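Local coordinates for MoaF-like domain-containing protein (Burkholderia vietnamiensis, PDB 5HAL), which is of unknown function but adopts a closed antiparallel beta barrel of the calycin kind, a fold that commonly binds small molecules in its interior, at residues A74-E77 against A81-V84; H85-D88 against T93-T96. One frame throughout, in Å; residues are numbered along the deposited sequence.

Contact 1 of 2, residues A74-E77 against A81-V84; sequences AWQE and ATVV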
loop_
_atom_site.group_PDB
_atom_site.type_symbol
_atom_site.label_atom_id
_atom_site.label_comp_id
_atom_site.label_asym_id
_atom_site.label_seq_id
_atom_site.Cartn_x
_atom_site.Cartn_y
_atom_site.Cartn_z
ATOM N N ALA A 74 0.472 4.179 5.863
ATOM C CA ALA A 74 -0.903 4.047 6.348
ATOM C C ALA A 74 -1.807 5.073 5.691
ATOM O O ALA A 74 -1.389 6.181 5.362
ATOM C CB ALA A 74 -1.010 4.201 7.884
ATOM N N TRP A 75 -3.064 4.693 5.508
ATOM C CA TRP A 75 -4.037 5.600 4.919
ATOM C C TRP A 75 -5.437 5.115 5.268
ATOM O O TRP A 75 -5.636 3.987 5.727
ATOM C CB TRP A 75 -3.861 5.696 3.404
ATOM C CG TRP A 75 -4.178 4.427 2.647
ATOM C CD1 TRP A 75 -5.417 3.999 2.244
ATOM C CD2 TRP A 75 -3.240 3.443 2.175
ATOM N NE1 TRP A 75 -5.304 2.815 1.554
ATOM C CE2 TRP A 75 -3.980 2.457 1.491
ATOM C CE3 TRP A 75 -1.841 3.308 2.258
ATOM C CZ2 TRP A 75 -3.374 1.344 0.901
ATOM C CZ3 TRP A 75 -1.239 2.209 1.673
ATOM C CH2 TRP A 75 -2.008 1.237 0.996
ATOM N N GLN A 76 -6.410 5.985 5.035
ATOM C CA GLN A 76 -7.811 5.654 5.215
ATOM C C GLN A 76 -8.540 5.958 3.917
ATOM O O GLN A 76 -8.367 7.032 3.339
ATOM C CB GLN A 76 -8.405 6.443 6.379
ATOM C CG GLN A 76 -9.855 6.150 6.676
ATOM C CD GLN A 76 -10.245 6.675 8.055
ATOM O OE1 GLN A 76 -9.752 7.723 8.499
ATOM N NE2 GLN A 76 -11.099 5.932 8.754
ATOM N N GLU A 77 -9.367 5.025 3.478
ATOM C CA GLU A 77 -10.032 5.109 2.194
ATOM C C GLU A 77 -11.320 5.916 2.326
ATOM O O GLU A 77 -11.762 6.243 3.430
ATOM C CB GLU A 77 -10.283 3.687 1.662
ATOM C CG GLU A 77 -9.257 3.291 0.598
ATOM C CD GLU A 77 -8.875 1.835 0.603
ATOM O OE1 GLU A 77 -9.774 0.969 0.611
ATOM O OE2 GLU A 77 -7.661 1.552 0.570
ATOM N N ALA A 81 -12.506 2.648 5.484
ATOM C CA ALA A 81 -11.618 1.509 5.705
ATOM C C ALA A 81 -10.195 2.006 5.935
ATOM O O ALA A 81 -9.774 3.000 5.339
ATOM C CB ALA A 81 -11.662 0.557 4.504
ATOM N N THR A 82 -9.447 1.324 6.813
ATOM C CA THR A 82 -8.073 1.726 7.116
ATOM C C THR A 82 -7.084 0.648 6.695
ATOM O O THR A 82 -7.378 -0.555 6.748
ATOM C CB THR A 82 -7.868 2.029 8.604
ATOM O OG1 THR A 82 -8.065 0.834 9.368
ATOM C CG2 THR A 82 -8.847 3.090 9.069
ATOM N N VAL A 83 -5.896 1.094 6.286
ATOM C CA VAL A 83 -4.859 0.212 5.767
ATOM C C VAL A 83 -3.532 0.597 6.397
ATOM O O VAL A 83 -3.170 1.776 6.413
ATOM C CB VAL A 83 -4.753 0.290 4.233
ATOM C CG1 VAL A 83 -3.638 -0.643 3.730
ATOM C CG2 VAL A 83 -6.095 -0.064 3.583
ATOM N N VAL A 84 -2.803 -0.398 6.902
ATOM C CA VAL A 84 -1.427 -0.230 7.350
ATOM C C VAL A 84 -0.570 -1.222 6.579
ATOM O O VAL A 84 -0.814 -2.436 6.642
ATOM C CB VAL A 84 -1.277 -0.459 8.861
ATOM C CG1 VAL A 84 0.193 -0.395 9.258
ATOM C CG2 VAL A 84 -2.085 0.559 9.646
#

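Contact 2 of 2, residues H85-D88 against T93-T96; sequences HIDD and TSRT. With EDO (1,2-ethanediol), chain B.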
loop_
_atom_site.group_PDB
_atom_site.type_symbol
_atom_site.label_atom_id
_atom_site.label_comp_id
_atom_site.label_asym_id
_atom_site.label_seq_id
_atom_site.Cartn_x
_atom_site.Cartn_y
_atom_site.Cartn_z
ATOM N N HIS A 85 0.426 -0.707 5.859
ATOM C CA HIS A 85 1.476 -1.500 5.226
ATOM C C HIS A 85 2.759 -1.416 6.036
ATOM O O HIS A 85 3.137 -0.338 6.496
ATOM C CB HIS A 85 1.814 -0.984 3.827
ATOM C CG HIS A 85 0.903 -1.450 2.745
ATOM N ND1 HIS A 85 1.335 -1.617 1.444
ATOM C CD2 HIS A 85 -0.422 -1.736 2.747
ATOM C CE1 HIS A 85 0.317 -2.012 0.698
ATOM N NE2 HIS A 85 -0.758 -2.094 1.466
ATOM N N ILE A 86 3.470 -2.539 6.141
ATOM C CA ILE A 86 4.889 -2.529 6.483
ATOM C C ILE A 86 5.601 -3.068 5.258
ATOM O O ILE A 86 5.605 -4.279 5.007
ATOM C CB ILE A 86 5.210 -3.349 7.734
ATOM C CG1 ILE A 86 4.368 -2.825 8.893
ATOM C CG2 ILE A 86 6.693 -3.244 8.066
ATOM C CD1 ILE A 86 4.290 -3.755 10.021
ATOM N N ASP A 87 6.171 -2.167 4.472
ATOM C CA ASP A 87 6.701 -2.489 3.158
ATOM C C ASP A 87 8.216 -2.350 3.194
ATOM O O ASP A 87 8.739 -1.269 3.477
ATOM C CB ASP A 87 6.081 -1.586 2.091
ATOM C CG ASP A 87 4.637 -1.956 1.790
ATOM O OD1 ASP A 87 4.187 -2.994 2.311
ATOM O OD2 ASP A 87 3.954 -1.228 1.034
ATOM N N ASP A 88 8.905 -3.453 2.917
ATOM C CA ASP A 88 10.361 -3.522 2.913
ATOM C C ASP A 88 10.792 -3.548 1.452
ATOM O O ASP A 88 10.612 -4.561 0.766
ATOM C CB ASP A 88 10.813 -4.765 3.683
ATOM C CG ASP A 88 12.330 -4.966 3.698
ATOM O OD1 ASP A 88 13.060 -4.402 2.863
ATOM O OD2 ASP A 88 12.786 -5.738 4.563
ATOM N N THR A 93 9.108 -7.249 0.319
ATOM C CA THR A 93 8.017 -7.840 1.074
ATOM C C THR A 93 7.024 -6.766 1.491
ATOM O O THR A 93 7.386 -5.602 1.684
ATOM C CB THR A 93 8.516 -8.569 2.329
ATOM O OG1 THR A 93 9.127 -7.620 3.205
ATOM C CG2 THR A 93 9.541 -9.650 1.965
ATOM N N SER A 94 5.770 -7.179 1.659
ATOM C CA SER A 94 4.713 -6.286 2.114
ATOM C C SER A 94 3.845 -7.032 3.121
ATOM O O SER A 94 3.291 -8.092 2.814
ATOM C CB SER A 94 3.872 -5.780 0.936
ATOM O OG SER A 94 2.746 -5.035 1.397
ATOM N N ARG A 95 3.728 -6.482 4.324
ATOM C CA ARG A 95 2.844 -7.019 5.349
ATOM C C ARG A 95 1.753 -5.996 5.628
ATOM O O ARG A 95 2.049 -4.834 5.931
ATOM C CB ARG A 95 3.622 -7.351 6.620
ATOM C CG ARG A 95 2.761 -7.994 7.681
ATOM C CD ARG A 95 3.577 -8.408 8.903
ATOM N NE ARG A 95 4.643 -9.358 8.589
ATOM C CZ ARG A 95 4.442 -10.650 8.363
ATOM N NH1 ARG A 95 3.210 -11.141 8.400
ATOM N NH2 ARG A 95 5.469 -11.445 8.095
ATOM N N THR A 96 0.493 -6.417 5.519
ATOM C CA THR A 96 -0.617 -5.475 5.552
ATOM C C THR A 96 -1.652 -5.867 6.594
ATOM O O THR A 96 -1.921 -7.047 6.838
ATOM C CB THR A 96 -1.315 -5.349 4.179
ATOM O OG1 THR A 96 -1.971 -6.577 3.852
ATOM C CG2 THR A 96 -0.306 -5.047 3.110
HETATM C C1 EDO B . -4.487 -3.392 1.320
HETATM O O1 EDO B . -3.217 -3.273 0.653
HETATM C C2 EDO B . -5.619 -3.081 0.348
HETATM O O2 EDO B . -6.892 -3.421 0.909
HETATM O O HOH W 1 7.363 -6.385 4.899
HETATM O O HOH W 2 11.166 -8.060 5.471
#

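Contact 1 of 2, residues A74-E77 against A81-V84
Val83 lies under the indole of Trp75 inside an eight-stranded antiparallel barrel, where residues 74-77 and 81-84 form the end of a beta hairpin. The pair faces the barrel interior, and this is the tight half of the contact. A first torsion of 67° sets the Trp75 CG between its backbone N and carbonyl carbon and brings the ring back over its hydrogen-bonded neighbour. Val83 CG1 then sits over the six-membered ring as a CH-pi contact, 3.8 Å from its centroid, while CG2 lies near the pyrrole nitrogen. A branched valine suits the place, since its two methyls spread along the broad indole. Met43 from strand 42-49 also packs on the tryptophan. Reciprocal backbone bonds tie the pair together, Trp75 N to Val83 O at 3.1 Å and Val83 N to Trp75 O at 3.0 Å.

The other surface, carrying Ala74, Gln76, Thr82 and Val84, is looser. Ala74 CB only just meets Val84 CG2, at 4.2 Å, and the extended Gln76 chain lays its amide past the methyl of Thr82, with NE2 bonded to Arg80 O in the turn. Beyond the strands, Glu77 N closes the hairpin on Ala81 O at 2.8 Å. The carboxylate of Glu77 swings inward to fix the indole's rotation: Trp75 NE1 donates to its OE2 at 2.8 Å, almost exactly in the ring plane.

Contact 2 of 2, residues H85-D88 against T93-T96
The His85 imidazole has the methyl of Thr96 over one face and polar partners at its edge, in a beta hairpin of the barrel wall that joins residues 85-88 to 93-96. Thr96 CG2 stands 3.6 Å from the ring centroid as a CH-pi contact, nearer the CD2 and NE2 rim than the centre; threonine suits the spot because it can turn this methyl to the ring while its OG1 makes a weak bond to Leu108 O. At the edge, ND1 donates to Asp87 OD2 at 2.7 Å, within 2° of the ring plane, and NE2 shares a 2.8 Å hydrogen bond with O1 of a bound 1,2-ethanediol.

Asp87 uses both oxygens. The Ser94 hydroxyl, turned opposite its own backbone N (chi1 173°), is carried toward this carboxylate. OD1 takes a 2.7 Å bond from Ser94 OG, which comes from the syn side but 31° out of the carboxylate plane, and Tyr27 OH bonds to the same serine hydroxyl. Held at two points, the buried carboxylate is restrained from rotating.

Ile86 and Arg95 lie on the outer surface, paired by two backbone bonds. Near the turn, Asp88 and Thr93 run side by side; Asp88 OD1 accepts hydrogen bonds from the turn amides of Ala90 and Ala91. One water bridges Asp88 OD2 to Thr93 OG1, and a second joins that hydroxyl to Ile86 O, each of its two bonds measuring 2.7 Å.

How the contacts relate
Contacts 1 and 2 lie on consecutive hairpins of one meander, and their centres lie about 13 Å apart. Strand 82-88 is common to both: its first half pairs with strand 70-76 in contact 1, its second with strand 93-99 in contact 2, so the chain passes directly from one contact into the other at Val84-His85. Their turns therefore lie toward opposite ends of the shared strand. Inside the barrel the two meet where Trp75 CH2 approaches His85 NE2 at 3.6 Å, and the ethanediol, probably from the crystallisation liquor, lies close to both Val83 and His85. This aromatic and polar interior surface is consistent with a calycin-like binding cavity, although no natural ligand is seen in it.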